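Local atomic coordinates of afamin (Homo sapiens, PDB entry 6FAK), a protein that carries hydrophobic molecules in body fluids, binding vitamin E and keeping lipidated Wnt proteins soluble and active. Residues Q15-D20 against K284-R289; I28-Y33 against E40-L45; V72-I77 against A98-C103; F151-T156 against D246-G251. All blocks are in the same frame, centred on the assembly; numbering follows the deposited sequence.

Interaction 1: residues Q15-D20 against K284-R289; sequences QKFIED and KKIPER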
loop_
_atom_site.group_PDB
_atom_site.type_symbol
_atom_site.label_atom_id
_atom_site.label_comp_id
_atom_site.label_asym_id
_atom_site.label_seq_id
_atom_site.Cartn_x
_atom_site.Cartn_y
_atom_site.Cartn_z
ATOM N N GLN A 15 22.660 2.654 -15.713
ATOM C CA GLN A 15 23.925 2.501 -14.973
ATOM C C GLN A 15 24.509 3.855 -14.588
ATOM O O GLN A 15 25.087 4.011 -13.505
ATOM C CB GLN A 15 24.954 1.712 -15.800
ATOM C CG GLN A 15 26.250 1.328 -15.082
ATOM C CD GLN A 15 26.034 0.497 -13.820
ATOM O OE1 GLN A 15 25.047 -0.229 -13.719
ATOM N NE2 GLN A 15 26.951 0.621 -12.837
ATOM N N LYS A 16 24.328 4.842 -15.457
ATOM C CA LYS A 16 24.770 6.187 -15.143
ATOM C C LYS A 16 23.928 6.769 -14.048
ATOM O O LYS A 16 24.469 7.331 -13.126
ATOM C CB LYS A 16 24.769 7.120 -16.368
ATOM C CG LYS A 16 26.156 7.361 -16.947
ATOM C CD LYS A 16 26.771 6.116 -17.596
ATOM C CE LYS A 16 27.778 5.387 -16.711
ATOM N NZ LYS A 16 28.944 6.237 -16.321
ATOM N N PHE A 17 22.605 6.679 -14.169
ATOM C CA PHE A 17 21.718 7.145 -13.101
ATOM C C PHE A 17 22.109 6.538 -11.725
ATOM O O PHE A 17 22.173 7.256 -10.725
ATOM C CB PHE A 17 20.259 6.843 -13.426
ATOM C CG PHE A 17 19.294 7.285 -12.354
ATOM C CD1 PHE A 17 18.758 8.566 -12.375
ATOM C CD2 PHE A 17 18.935 6.430 -11.314
ATOM C CE1 PHE A 17 17.878 8.984 -11.386
ATOM C CE2 PHE A 17 18.056 6.849 -10.321
ATOM C CZ PHE A 17 17.530 8.129 -10.355
ATOM N N ILE A 18 22.365 5.234 -11.689
ATOM C CA ILE A 18 22.713 4.529 -10.433
ATOM C C ILE A 18 24.051 4.978 -9.861
ATOM O O ILE A 18 24.148 5.255 -8.646
ATOM C CB ILE A 18 22.717 3.000 -10.614
ATOM C CG1 ILE A 18 21.279 2.507 -10.791
ATOM C CG2 ILE A 18 23.330 2.292 -9.404
ATOM C CD1 ILE A 18 21.196 1.132 -11.410
ATOM N N GLU A 19 25.069 5.038 -10.723
ATOM C CA GLU A 19 26.406 5.540 -10.335
ATOM C C GLU A 19 26.316 6.956 -9.779
ATOM O O GLU A 19 26.862 7.247 -8.718
ATOM C CB GLU A 19 27.352 5.550 -11.537
ATOM C CG GLU A 19 27.903 4.196 -11.959
ATOM C CD GLU A 19 28.839 4.294 -13.157
ATOM O OE1 GLU A 19 28.922 5.380 -13.787
ATOM O OE2 GLU A 19 29.508 3.283 -13.468
ATOM N N ASP A 20 25.626 7.827 -10.516
ATOM C CA ASP A 20 25.363 9.200 -10.092
ATOM C C ASP A 20 24.643 9.329 -8.763
ATOM O O ASP A 20 25.006 10.197 -7.981
ATOM C CB ASP A 20 24.535 9.948 -11.146
ATOM C CG ASP A 20 25.378 10.465 -12.313
ATOM O OD1 ASP A 20 26.598 10.168 -12.357
ATOM O OD2 ASP A 20 24.801 11.175 -13.177
ATOM N N LYS A 284 10.543 12.147 -20.726
ATOM C CA LYS A 284 11.094 12.390 -19.346
ATOM C C LYS A 284 12.343 11.597 -18.824
ATOM O O LYS A 284 12.790 10.608 -19.419
ATOM C CB LYS A 284 9.957 12.243 -18.311
ATOM C CG LYS A 284 8.986 13.406 -18.221
ATOM C CD LYS A 284 7.904 13.079 -17.209
ATOM C CE LYS A 284 6.942 14.230 -16.987
ATOM N NZ LYS A 284 5.902 13.824 -16.004
ATOM N N LYS A 285 12.887 12.063 -17.698
ATOM C CA LYS A 285 14.073 11.453 -17.071
ATOM C C LYS A 285 13.736 10.215 -16.220
ATOM O O LYS A 285 12.611 10.061 -15.740
ATOM C CB LYS A 285 14.795 12.468 -16.162
ATOM C CG LYS A 285 15.707 13.458 -16.871
ATOM C CD LYS A 285 16.666 14.101 -15.874
ATOM C CE LYS A 285 17.503 15.201 -16.514
ATOM N NZ LYS A 285 18.549 14.697 -17.450
ATOM N N ILE A 286 14.742 9.374 -15.996
ATOM C CA ILE A 286 14.666 8.347 -14.963
ATOM C C ILE A 286 14.702 9.118 -13.629
ATOM O O ILE A 286 15.478 10.052 -13.533
ATOM C CB ILE A 286 15.866 7.365 -15.016
ATOM C CG1 ILE A 286 15.997 6.698 -16.398
ATOM C CG2 ILE A 286 15.735 6.289 -13.932
ATOM C CD1 ILE A 286 17.335 6.013 -16.624
ATOM N N PRO A 287 13.883 8.803 -12.619
ATOM C CA PRO A 287 12.820 7.800 -12.642
ATOM C C PRO A 287 11.415 8.392 -12.905
ATOM O O PRO A 287 10.415 7.719 -12.641
ATOM C CB PRO A 287 12.893 7.231 -11.213
ATOM C CG PRO A 287 13.237 8.426 -10.379
ATOM C CD PRO A 287 14.046 9.362 -11.260
ATOM N N GLU A 288 11.343 9.619 -13.428
ATOM C CA GLU A 288 10.072 10.327 -13.609
ATOM C C GLU A 288 9.282 9.744 -14.784
ATOM O O GLU A 288 8.100 9.451 -14.630
ATOM C CB GLU A 288 10.305 11.835 -13.812
ATOM C CG GLU A 288 9.199 12.712 -13.246
ATOM C CD GLU A 288 9.266 12.866 -11.729
ATOM O OE1 GLU A 288 9.878 12.012 -11.047
ATOM O OE2 GLU A 288 8.698 13.852 -11.211
ATOM N N ARG A 289 9.957 9.558 -15.928
ATOM C CA ARG A 289 9.394 8.908 -17.145
ATOM C C ARG A 289 8.568 7.615 -16.873
ATOM O O ARG A 289 7.682 7.291 -17.671
ATOM C CB ARG A 289 10.508 8.738 -18.245
ATOM C CG ARG A 289 10.496 7.518 -19.200
ATOM C CD ARG A 289 11.525 6.454 -18.821
ATOM N NE ARG A 289 11.526 6.199 -17.372
ATOM C CZ ARG A 289 12.286 5.328 -16.713
ATOM N NH1 ARG A 289 13.180 4.576 -17.366
ATOM N NH2 ARG A 289 12.145 5.212 -15.397
#
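Phe17 holds CG opposite its own backbone N (chi1 179°), which throws the ring clear of helix 13-20 towards Ile286, and the CG2 methyl of Ile286, likewise opposite its backbone N, stands forward to meet it. The contact is part of the interdomain seam of the albumin fold: helix 13-20 belongs to the first albumin domain, while the segment 284-289, a turn running into helix 288-295, belongs to the second, within the region that forms the pocket for hydrophobic ligands. The evidence for a CH-pi contact is direct, since Ile286 CG2 sits 4.0 Å from the centroid of the Phe17 ring and 9° off its normal, almost over the centre of one face.

The outer end of the ring meets the backbone turn instead. Phe17 CE1 comes within 3.4 Å of Ile286 O, and Phe17 CZ within 3.8 Å of Pro287 CD, which approaches obliquely. The cis peptide between Ile286 and Pro287 puts that carbonyl oxygen and CD on the same side of the bond, where both can face one aromatic ring. No hydrogen bond links the segments, and the 144 Å² buried between them is mostly apolar packing, with one carbonyl oxygen against the ring.

Pro287 takes the N-cap position of helix 288-295, and the turn leading into it is closed by Arg289 N to Lys285 O at 2.7 Å. Helix 154-171 completes the surroundings, with Leu158 against Phe17 and Thr159 against Pro287. Ile286 also packs within its own segment: its CG1 lies 3.6 Å above the plane of the Arg289 guanidinium, towards its rim.

Interaction 2: residues I28-Y33 against E40-L45; sequences IAFAQY and EEMEKL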
loop_
_atom_site.group_PDB
_atom_site.type_symbol
_atom_site.label_atom_id
_atom_site.label_comp_id
_atom_site.label_asym_id
_atom_site.label_seq_id
_atom_site.Cartn_x
_atom_site.Cartn_y
_atom_site.Cartn_z
ATOM N N ILE A 28 18.823 4.765 1.143
ATOM C CA ILE A 28 17.492 4.157 1.076
ATOM C C ILE A 28 17.603 2.666 1.491
ATOM O O ILE A 28 16.891 2.227 2.382
ATOM C CB ILE A 28 16.872 4.209 -0.319
ATOM C CG1 ILE A 28 16.512 5.663 -0.702
ATOM C CG2 ILE A 28 15.609 3.356 -0.383
ATOM C CD1 ILE A 28 15.973 5.850 -2.098
ATOM N N ALA A 29 18.521 1.931 0.873
ATOM C CA ALA A 29 18.654 0.478 1.177
ATOM C C ALA A 29 18.948 0.215 2.683
ATOM O O ALA A 29 18.337 -0.631 3.313
ATOM C CB ALA A 29 19.756 -0.128 0.328
ATOM N N PHE A 30 19.946 0.927 3.192
ATOM C CA PHE A 30 20.421 0.747 4.545
ATOM C C PHE A 30 19.336 1.106 5.547
ATOM O O PHE A 30 19.034 0.294 6.422
ATOM C CB PHE A 30 21.681 1.568 4.789
ATOM C CG PHE A 30 22.444 1.221 6.051
ATOM C CD1 PHE A 30 22.151 0.141 6.854
ATOM C CD2 PHE A 30 23.517 2.002 6.401
ATOM C CE1 PHE A 30 22.907 -0.154 7.989
ATOM C CE2 PHE A 30 24.266 1.771 7.564
ATOM C CZ PHE A 30 23.979 0.656 8.350
ATOM N N ALA A 31 18.679 2.239 5.306
ATOM C CA ALA A 31 17.612 2.739 6.193
ATOM C C ALA A 31 16.413 1.836 6.220
ATOM O O ALA A 31 15.782 1.671 7.275
ATOM C CB ALA A 31 17.215 4.167 5.809
ATOM N N GLN A 32 16.075 1.229 5.072
ATOM C CA GLN A 32 14.935 0.288 5.034
ATOM C C GLN A 32 15.256 -1.056 5.709
ATOM O O GLN A 32 14.415 -1.586 6.415
ATOM C CB GLN A 32 14.456 0.033 3.592
ATOM C CG GLN A 32 13.903 1.272 2.917
ATOM C CD GLN A 32 13.274 0.972 1.573
ATOM O OE1 GLN A 32 13.877 0.258 0.747
ATOM N NE2 GLN A 32 12.085 1.565 1.323
ATOM N N TYR A 33 16.441 -1.617 5.434
ATOM C CA TYR A 33 16.850 -2.857 6.041
ATOM C C TYR A 33 17.122 -2.772 7.546
ATOM O O TYR A 33 16.834 -3.715 8.293
ATOM C CB TYR A 33 18.059 -3.438 5.291
ATOM C CG TYR A 33 17.663 -4.178 4.003
ATOM C CD1 TYR A 33 16.730 -5.222 4.022
ATOM C CD2 TYR A 33 18.257 -3.882 2.805
ATOM C CE1 TYR A 33 16.401 -5.916 2.866
ATOM C CE2 TYR A 33 17.926 -4.564 1.633
ATOM C CZ TYR A 33 17.011 -5.569 1.682
ATOM O OH TYR A 33 16.702 -6.252 0.525
ATOM N N GLU A 40 24.853 8.802 11.171
ATOM C CA GLU A 40 26.307 8.618 11.126
ATOM C C GLU A 40 26.680 7.272 10.533
ATOM O O GLU A 40 27.645 7.162 9.752
ATOM C CB GLU A 40 26.924 8.745 12.524
ATOM C CG GLU A 40 26.904 10.171 13.057
ATOM C CD GLU A 40 27.638 10.343 14.386
ATOM O OE1 GLU A 40 27.864 11.514 14.775
ATOM O OE2 GLU A 40 27.980 9.329 15.044
ATOM N N GLU A 41 25.929 6.235 10.918
ATOM C CA GLU A 41 26.143 4.900 10.363
ATOM C C GLU A 41 25.902 4.880 8.843
ATOM O O GLU A 41 26.671 4.265 8.109
ATOM C CB GLU A 41 25.341 3.842 11.158
ATOM C CG GLU A 41 25.836 3.690 12.613
ATOM C CD GLU A 41 24.890 2.935 13.569
ATOM O OE1 GLU A 41 23.677 2.761 13.310
ATOM O OE2 GLU A 41 25.379 2.481 14.630
ATOM N N MET A 42 24.895 5.602 8.359
ATOM C CA MET A 42 24.612 5.687 6.927
ATOM C C MET A 42 25.839 6.155 6.119
ATOM O O MET A 42 26.194 5.547 5.114
ATOM C CB MET A 42 23.432 6.643 6.636
ATOM C CG MET A 42 22.078 6.310 7.213
ATOM S SD MET A 42 21.323 4.933 6.354
ATOM C CE MET A 42 20.953 3.850 7.713
ATOM N N GLU A 43 26.474 7.222 6.603
ATOM C CA GLU A 43 27.644 7.851 5.988
ATOM C C GLU A 43 28.804 6.877 5.779
ATOM O O GLU A 43 29.437 6.875 4.717
ATOM C CB GLU A 43 28.102 9.057 6.840
ATOM C CG GLU A 43 27.121 10.247 6.893
ATOM C CD GLU A 43 27.542 11.348 7.879
ATOM O OE1 GLU A 43 27.983 11.039 9.022
ATOM O OE2 GLU A 43 27.416 12.539 7.525
ATOM N N LYS A 44 29.042 6.004 6.758
ATOM C CA LYS A 44 30.079 5.004 6.638
ATOM C C LYS A 44 29.788 3.981 5.542
ATOM O O LYS A 44 30.703 3.609 4.801
ATOM C CB LYS A 44 30.282 4.298 7.969
ATOM C CG LYS A 44 30.769 5.219 9.085
ATOM C CD LYS A 44 31.371 4.442 10.258
ATOM C CE LYS A 44 30.305 3.821 11.142
ATOM N NZ LYS A 44 29.695 4.817 12.073
ATOM N N LEU A 45 28.529 3.523 5.417
ATOM C CA LEU A 45 28.172 2.653 4.272
ATOM C C LEU A 45 28.307 3.394 2.925
ATOM O O LEU A 45 28.770 2.807 1.929
ATOM C CB LEU A 45 26.788 2.036 4.404
ATOM C CG LEU A 45 26.365 0.997 3.327
ATOM C CD1 LEU A 45 27.261 -0.231 3.276
ATOM C CD2 LEU A 45 24.936 0.539 3.564
#
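Aromatic contacts dominate where Phe30 meets Met42. The Met42 chain bends at chi2 (-73°) and again at chi3, curling its methyl back over the Phe30 ring. CE lies 3.7 Å from the ring centroid and 27° off the normal, a CH-pi contact over one face but offset towards the rim. The sulfur takes part in a Met-aromatic contact, though only obliquely, with SD 4.5 Å from the same centroid.

Apolar packing closes the other side. Leu45 CD2 reaches Phe30 CD2 at 3.5 Å, coming obliquely from across the ring plane, so the ring is held between methionine and leucine. The Met42 methyl also rests on Ala31, 4.2 Å from its CB. An alanine in place of Phe30 would probably leave Met42 CE and Leu45 CD2 facing a gap between the two helices.

Polar atoms contribute at the periphery. Glu41 O lies in the plane of the Phe30 ring, at its edge, 3.5 Å from CE2. The Glu41 carboxylate turns to other partners, a salt bridge to Lys86 and hydrogen bonds to His87 and the Thr38 backbone N.

The segment axes approach to 10.1 Å, with their chain directions 134° apart. Joined by a short link, helices 22-33 and 39-58 thus form a splayed helical hairpin, a building element of the all-helical first albumin domain.

Interaction 3: residues V72-I77 against A98-C103; sequences VLQEKI and AQRRLC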
loop_
_atom_site.group_PDB
_atom_site.type_symbol
_atom_site.label_atom_id
_atom_site.label_comp_id
_atom_site.label_asym_id
_atom_site.label_seq_id
_atom_site.Cartn_x
_atom_site.Cartn_y
_atom_site.Cartn_z
ATOM N N VAL A 72 26.217 -7.563 -2.343
ATOM C CA VAL A 72 27.307 -6.605 -2.077
ATOM C C VAL A 72 26.983 -5.686 -0.904
ATOM O O VAL A 72 27.762 -5.581 0.023
ATOM C CB VAL A 72 27.672 -5.746 -3.327
ATOM C CG1 VAL A 72 28.762 -4.732 -2.984
ATOM C CG2 VAL A 72 28.161 -6.659 -4.477
ATOM N N LEU A 73 25.816 -5.040 -0.954
ATOM C CA LEU A 73 25.354 -4.122 0.106
ATOM C C LEU A 73 25.285 -4.789 1.454
ATOM O O LEU A 73 25.746 -4.233 2.456
ATOM C CB LEU A 73 23.966 -3.618 -0.239
ATOM C CG LEU A 73 23.352 -2.624 0.772
ATOM C CD1 LEU A 73 23.648 -1.206 0.274
ATOM C CD2 LEU A 73 21.865 -2.919 0.919
ATOM N N GLN A 74 24.711 -5.990 1.491
ATOM C CA GLN A 74 24.522 -6.721 2.744
ATOM C C GLN A 74 25.862 -7.202 3.307
ATOM O O GLN A 74 26.064 -7.209 4.527
ATOM C CB GLN A 74 23.499 -7.861 2.571
ATOM C CG GLN A 74 22.087 -7.279 2.390
ATOM C CD GLN A 74 20.997 -8.268 2.019
ATOM O OE1 GLN A 74 21.223 -9.498 1.987
ATOM N NE2 GLN A 74 19.754 -7.734 1.848
ATOM N N GLU A 75 26.798 -7.571 2.421
ATOM C CA GLU A 75 28.158 -7.869 2.869
ATOM C C GLU A 75 28.785 -6.669 3.572
ATOM O O GLU A 75 29.346 -6.810 4.668
ATOM C CB GLU A 75 29.022 -8.307 1.680
ATOM C CG GLU A 75 30.466 -8.551 2.044
ATOM C CD GLU A 75 30.687 -9.846 2.825
ATOM O OE1 GLU A 75 29.734 -10.683 2.943
ATOM O OE2 GLU A 75 31.848 -10.039 3.289
ATOM N N LYS A 76 28.662 -5.475 2.965
ATOM C CA LYS A 76 29.252 -4.271 3.556
ATOM C C LYS A 76 28.604 -3.857 4.865
ATOM O O LYS A 76 29.266 -3.348 5.752
ATOM C CB LYS A 76 29.174 -3.088 2.594
ATOM C CG LYS A 76 29.933 -3.249 1.275
ATOM C CD LYS A 76 31.368 -3.717 1.478
ATOM C CE LYS A 76 32.189 -3.735 0.181
ATOM N NZ LYS A 76 33.609 -4.089 0.496
ATOM N N ILE A 77 27.294 -3.991 4.966
ATOM C CA ILE A 77 26.596 -3.726 6.230
ATOM C C ILE A 77 27.066 -4.703 7.324
ATOM O O ILE A 77 27.365 -4.287 8.446
ATOM C CB ILE A 77 25.061 -3.850 6.039
ATOM C CG1 ILE A 77 24.541 -2.655 5.248
ATOM C CG2 ILE A 77 24.319 -3.962 7.366
ATOM C CD1 ILE A 77 23.120 -2.841 4.767
ATOM N N ALA A 98 21.494 -16.293 -0.453
ATOM C CA ALA A 98 20.013 -16.314 -0.461
ATOM C C ALA A 98 19.379 -16.314 0.942
ATOM O O ALA A 98 18.404 -15.610 1.181
ATOM C CB ALA A 98 19.497 -17.514 -1.241
ATOM N N GLN A 99 19.925 -17.115 1.855
ATOM C CA GLN A 99 19.438 -17.180 3.241
ATOM C C GLN A 99 19.639 -15.826 3.971
ATOM O O GLN A 99 18.749 -15.374 4.703
ATOM C CB GLN A 99 20.092 -18.338 3.996
ATOM C CG GLN A 99 19.802 -19.686 3.317
ATOM C CD GLN A 99 20.221 -20.892 4.145
ATOM O OE1 GLN A 99 21.188 -20.844 4.918
ATOM N NE2 GLN A 99 19.507 -22.000 3.957
ATOM N N ARG A 100 20.752 -15.153 3.669
ATOM C CA ARG A 100 21.021 -13.845 4.237
ATOM C C ARG A 100 20.039 -12.811 3.659
ATOM O O ARG A 100 19.544 -11.978 4.400
ATOM C CB ARG A 100 22.477 -13.410 4.003
ATOM C CG ARG A 100 22.798 -12.018 4.492
ATOM C CD ARG A 100 24.222 -11.584 4.161
ATOM N NE ARG A 100 25.215 -12.165 5.080
ATOM C CZ ARG A 100 26.535 -11.949 5.022
ATOM N NH1 ARG A 100 27.347 -12.526 5.917
ATOM N NH2 ARG A 100 27.045 -11.112 4.121
ATOM N N ARG A 101 19.813 -12.850 2.354
ATOM C CA ARG A 101 18.831 -11.964 1.692
ATOM C C ARG A 101 17.413 -12.083 2.271
ATOM O O ARG A 101 16.721 -11.080 2.488
ATOM C CB ARG A 101 18.827 -12.201 0.193
ATOM C CG ARG A 101 20.066 -11.679 -0.510
ATOM C CD ARG A 101 20.252 -12.312 -1.897
ATOM N NE ARG A 101 19.060 -12.164 -2.697
ATOM C CZ ARG A 101 18.636 -13.005 -3.646
ATOM N NH1 ARG A 101 17.513 -12.750 -4.295
ATOM N NH2 ARG A 101 19.341 -14.101 -3.955
ATOM N N LEU A 102 17.036 -13.310 2.577
ATOM C CA LEU A 102 15.747 -13.608 3.124
ATOM C C LEU A 102 15.643 -13.081 4.565
ATOM O O LEU A 102 14.678 -12.408 4.908
ATOM C CB LEU A 102 15.473 -15.144 3.060
ATOM C CG LEU A 102 14.107 -15.634 3.569
ATOM C CD1 LEU A 102 12.974 -15.048 2.761
ATOM C CD2 LEU A 102 14.010 -17.164 3.508
ATOM N N CYS A 103 16.671 -13.360 5.365
ATOM C CA CYS A 103 16.737 -12.855 6.715
ATOM C C CYS A 103 16.644 -11.328 6.746
ATOM O O CYS A 103 15.915 -10.800 7.573
ATOM C CB CYS A 103 18.040 -13.337 7.395
ATOM S SG CYS A 103 18.144 -12.976 9.136
HETATM O O HOH W 1 17.336 -9.125 0.852
#
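Gln74 reaches from helix 69-78 to the backbone of helix 97-106 at Arg101, across segment axes that run 77° apart. Both helices are tied to the adjacent cysteines Cys92 and Cys93, through disulfides from Cys103 and Cys78 respectively, the double-cysteine pattern characteristic of albumin domains.

The extended chain of Gln74 sets its amide beside Arg101, yet the two ends of that amide behave differently. The closest approaches of OE1 across the contact are to carbon, 3.4 Å from Arg101 CA and 3.5 Å from Arg101 CG. NE2 donates a hydrogen bond to a water at 3.0 Å, and this water in turn donates to Arg101 O at 2.6 Å. A single water therefore bridges the side chain of one helix to the main chain of the other. The Arg101 guanidinium turns away from this contact, to a salt bridge with Glu250.

Glu75, next along, carries the charged contact. Its chain bends at chi2 (74°), bringing OE1 round to Arg100 NH2 at 3.0 Å. The N-H to oxygen angle of 148° describes a moderately bent bond. The donor arrives on the anti side of the carboxylate and tilted from its plane, whereas OE1 lies close to the guanidinium plane at its edge. Arg100 NH1 is hydrogen-bonded to Cys93 O, so the guanidinium also holds the disulfide segment, and Glu75 provides only one of its ties. Glu75 is exposed, and both it and Arg100 touch a crystal neighbour. Nearer the backbone, the Arg100 stem passes Gln74, with Arg100 CD 4.1 Å from Gln74 CB.

Interaction 4: residues F151-T156 against D246-G251; sequences FVFAPT and DGCCEG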
loop_
_atom_site.group_PDB
_atom_site.type_symbol
_atom_site.label_atom_id
_atom_site.label_comp_id
_atom_site.label_asym_id
_atom_site.label_seq_id
_atom_site.Cartn_x
_atom_site.Cartn_y
_atom_site.Cartn_z
ATOM N N PHE A 151 9.104 -0.558 2.914
ATOM C CA PHE A 151 8.726 -1.371 1.760
ATOM C C PHE A 151 8.544 -0.561 0.495
ATOM O O PHE A 151 8.344 -1.162 -0.548
ATOM C CB PHE A 151 7.476 -2.159 2.051
ATOM C CG PHE A 151 7.640 -3.108 3.190
ATOM C CD1 PHE A 151 8.424 -4.221 3.040
ATOM C CD2 PHE A 151 7.016 -2.872 4.416
ATOM C CE1 PHE A 151 8.649 -5.074 4.071
ATOM C CE2 PHE A 151 7.227 -3.739 5.454
ATOM C CZ PHE A 151 8.035 -4.839 5.273
ATOM N N VAL A 152 8.575 0.772 0.570
ATOM C CA VAL A 152 8.335 1.604 -0.619
ATOM C C VAL A 152 9.496 1.439 -1.587
ATOM O O VAL A 152 10.658 1.428 -1.188
ATOM C CB VAL A 152 8.132 3.078 -0.275
ATOM C CG1 VAL A 152 7.796 3.936 -1.505
ATOM C CG2 VAL A 152 6.915 3.157 0.641
ATOM N N PHE A 153 9.161 1.325 -2.858
ATOM C CA PHE A 153 10.186 0.992 -3.868
ATOM C C PHE A 153 11.055 2.231 -4.149
ATOM O O PHE A 153 10.544 3.370 -4.099
ATOM C CB PHE A 153 9.555 0.561 -5.189
ATOM C CG PHE A 153 8.715 -0.697 -5.145
ATOM C CD1 PHE A 153 8.655 -1.549 -4.016
ATOM C CD2 PHE A 153 8.043 -1.068 -6.289
ATOM C CE1 PHE A 153 7.885 -2.727 -4.039
ATOM C CE2 PHE A 153 7.268 -2.240 -6.326
ATOM C CZ PHE A 153 7.171 -3.045 -5.204
ATOM N N ALA A 154 12.342 1.996 -4.449
ATOM C CA ALA A 154 13.316 3.093 -4.649
ATOM C C ALA A 154 12.934 4.156 -5.673
ATOM O O ALA A 154 13.104 5.349 -5.379
ATOM C CB ALA A 154 14.718 2.577 -4.874
ATOM N N PRO A 155 12.442 3.753 -6.856
ATOM C CA PRO A 155 12.052 4.765 -7.832
ATOM C C PRO A 155 10.967 5.701 -7.278
ATOM O O PRO A 155 10.986 6.910 -7.533
ATOM C CB PRO A 155 11.518 3.923 -9.011
ATOM C CG PRO A 155 12.231 2.628 -8.894
ATOM C CD PRO A 155 12.387 2.392 -7.433
ATOM N N THR A 156 10.057 5.166 -6.463
ATOM C CA THR A 156 9.028 5.961 -5.814
ATOM C C THR A 156 9.612 6.983 -4.803
ATOM O O THR A 156 9.280 8.191 -4.838
ATOM C CB THR A 156 7.970 5.063 -5.159
ATOM O OG1 THR A 156 7.447 4.184 -6.167
ATOM C CG2 THR A 156 6.871 5.903 -4.562
ATOM N N ASP A 246 9.665 -8.952 -8.073
ATOM C CA ASP A 246 10.497 -9.858 -7.298
ATOM C C ASP A 246 11.645 -9.083 -6.572
ATOM O O ASP A 246 11.871 -9.293 -5.365
ATOM C CB ASP A 246 11.074 -11.033 -8.126
ATOM C CG ASP A 246 10.002 -12.098 -8.508
ATOM O OD1 ASP A 246 8.864 -12.117 -7.949
ATOM O OD2 ASP A 246 10.309 -12.891 -9.433
ATOM N N GLY A 247 12.355 -8.223 -7.296
ATOM C CA GLY A 247 13.508 -7.500 -6.727
ATOM C C GLY A 247 13.046 -6.370 -5.815
ATOM O O GLY A 247 13.636 -6.117 -4.765
ATOM N N CYS A 248 12.019 -5.648 -6.254
ATOM C CA CYS A 248 11.555 -4.499 -5.528
ATOM C C CYS A 248 10.961 -4.971 -4.185
ATOM O O CYS A 248 11.215 -4.330 -3.158
ATOM C CB CYS A 248 10.556 -3.696 -6.353
ATOM S SG CYS A 248 11.214 -2.828 -7.806
ATOM N N CYS A 249 10.206 -6.079 -4.196
ATOM C CA CYS A 249 9.611 -6.629 -2.962
ATOM C C CYS A 249 10.671 -7.126 -1.973
ATOM O O CYS A 249 10.493 -6.998 -0.746
ATOM C CB CYS A 249 8.559 -7.677 -3.263
ATOM S SG CYS A 249 7.059 -7.008 -4.062
ATOM N N GLU A 250 11.761 -7.684 -2.505
ATOM C CA GLU A 250 12.894 -8.055 -1.704
ATOM C C GLU A 250 13.522 -6.888 -0.955
ATOM O O GLU A 250 13.988 -7.045 0.170
ATOM C CB GLU A 250 13.951 -8.787 -2.549
ATOM C CG GLU A 250 15.200 -9.075 -1.746
ATOM C CD GLU A 250 16.299 -9.776 -2.481
ATOM O OE1 GLU A 250 16.082 -10.287 -3.618
ATOM O OE2 GLU A 250 17.391 -9.806 -1.826
ATOM N N GLY A 251 13.551 -5.725 -1.590
ATOM C CA GLY A 251 14.248 -4.587 -1.090
ATOM C C GLY A 251 15.593 -4.325 -1.761
ATOM O O GLY A 251 16.331 -3.510 -1.287
HETATM O O HOH W 2 9.962 -3.208 -0.958
#
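Phe153 lies with one ring face flat over Cys248, the tight part of the contact. Cys248 CB stands 3.4 Å from the ring centroid and 2° off its normal, and all six ring carbons are nearly equidistant from it. SG is beside the cysteine's backbone N (chi1 -69°), which keeps the sulfur over the same face, 4.3 Å from the centroid of the Phe153 ring. Cys249 adds a second, oblique sulfur-aromatic contact, with its SG 4.1 Å from Phe153 CZ. Tyr245 meets the ring with planes about 70° apart.

The contact is looser towards Phe151, whose side chain does not touch the other segment. There a water lies 2.6 Å from Phe151 O and 2.8 Å from Cys248 O. A tetraethylene glycol, probably from the crystallisation liquor, approaches the Phe153 side chain to about 3 Å between nearest atoms.

A serine in place of Phe153 would probably leave Cys248 CB and both sulfurs without their aromatic partner and open a gap between the domains.

Phe153 is the N-cap of helix 154-171 in the first albumin domain, whereas the cysteines lie in the last turn of helix 231-250 of the second, ending in a Schellman motif at Gly251. Because Cys248 is joined to Cys256 and Cys249 to Cys203, the ring packs against covalently fixed cysteines, and the contact probably rests on dispersion and CH-pi forces, with a water-mediated backbone link and no direct hydrogen bond.

How the interactions relate
Interactions 2 and 3 lie in the first albumin domain, their centres 14 Å apart. They share a core in which Leu45 and Ala29 pack on helix 69-78. Interactions 1 and 4 join the first domain to the second, 16 Å apart between centres, and touch where Pro287 CG meets Pro155 O. Along the chain, interactions 2, 3 and 4 come in series between the two segments of interaction 1. Interaction 4 ties the sets together: Arg101 NH1 of interaction 3 makes a salt bridge to Glu250 OE1, and Tyr33 and Gln32 of interaction 2 probably hydrogen-bond to Glu250 O and Val152 O. Polar links thus join first-domain contacts to the junction with the ligand-binding second domain.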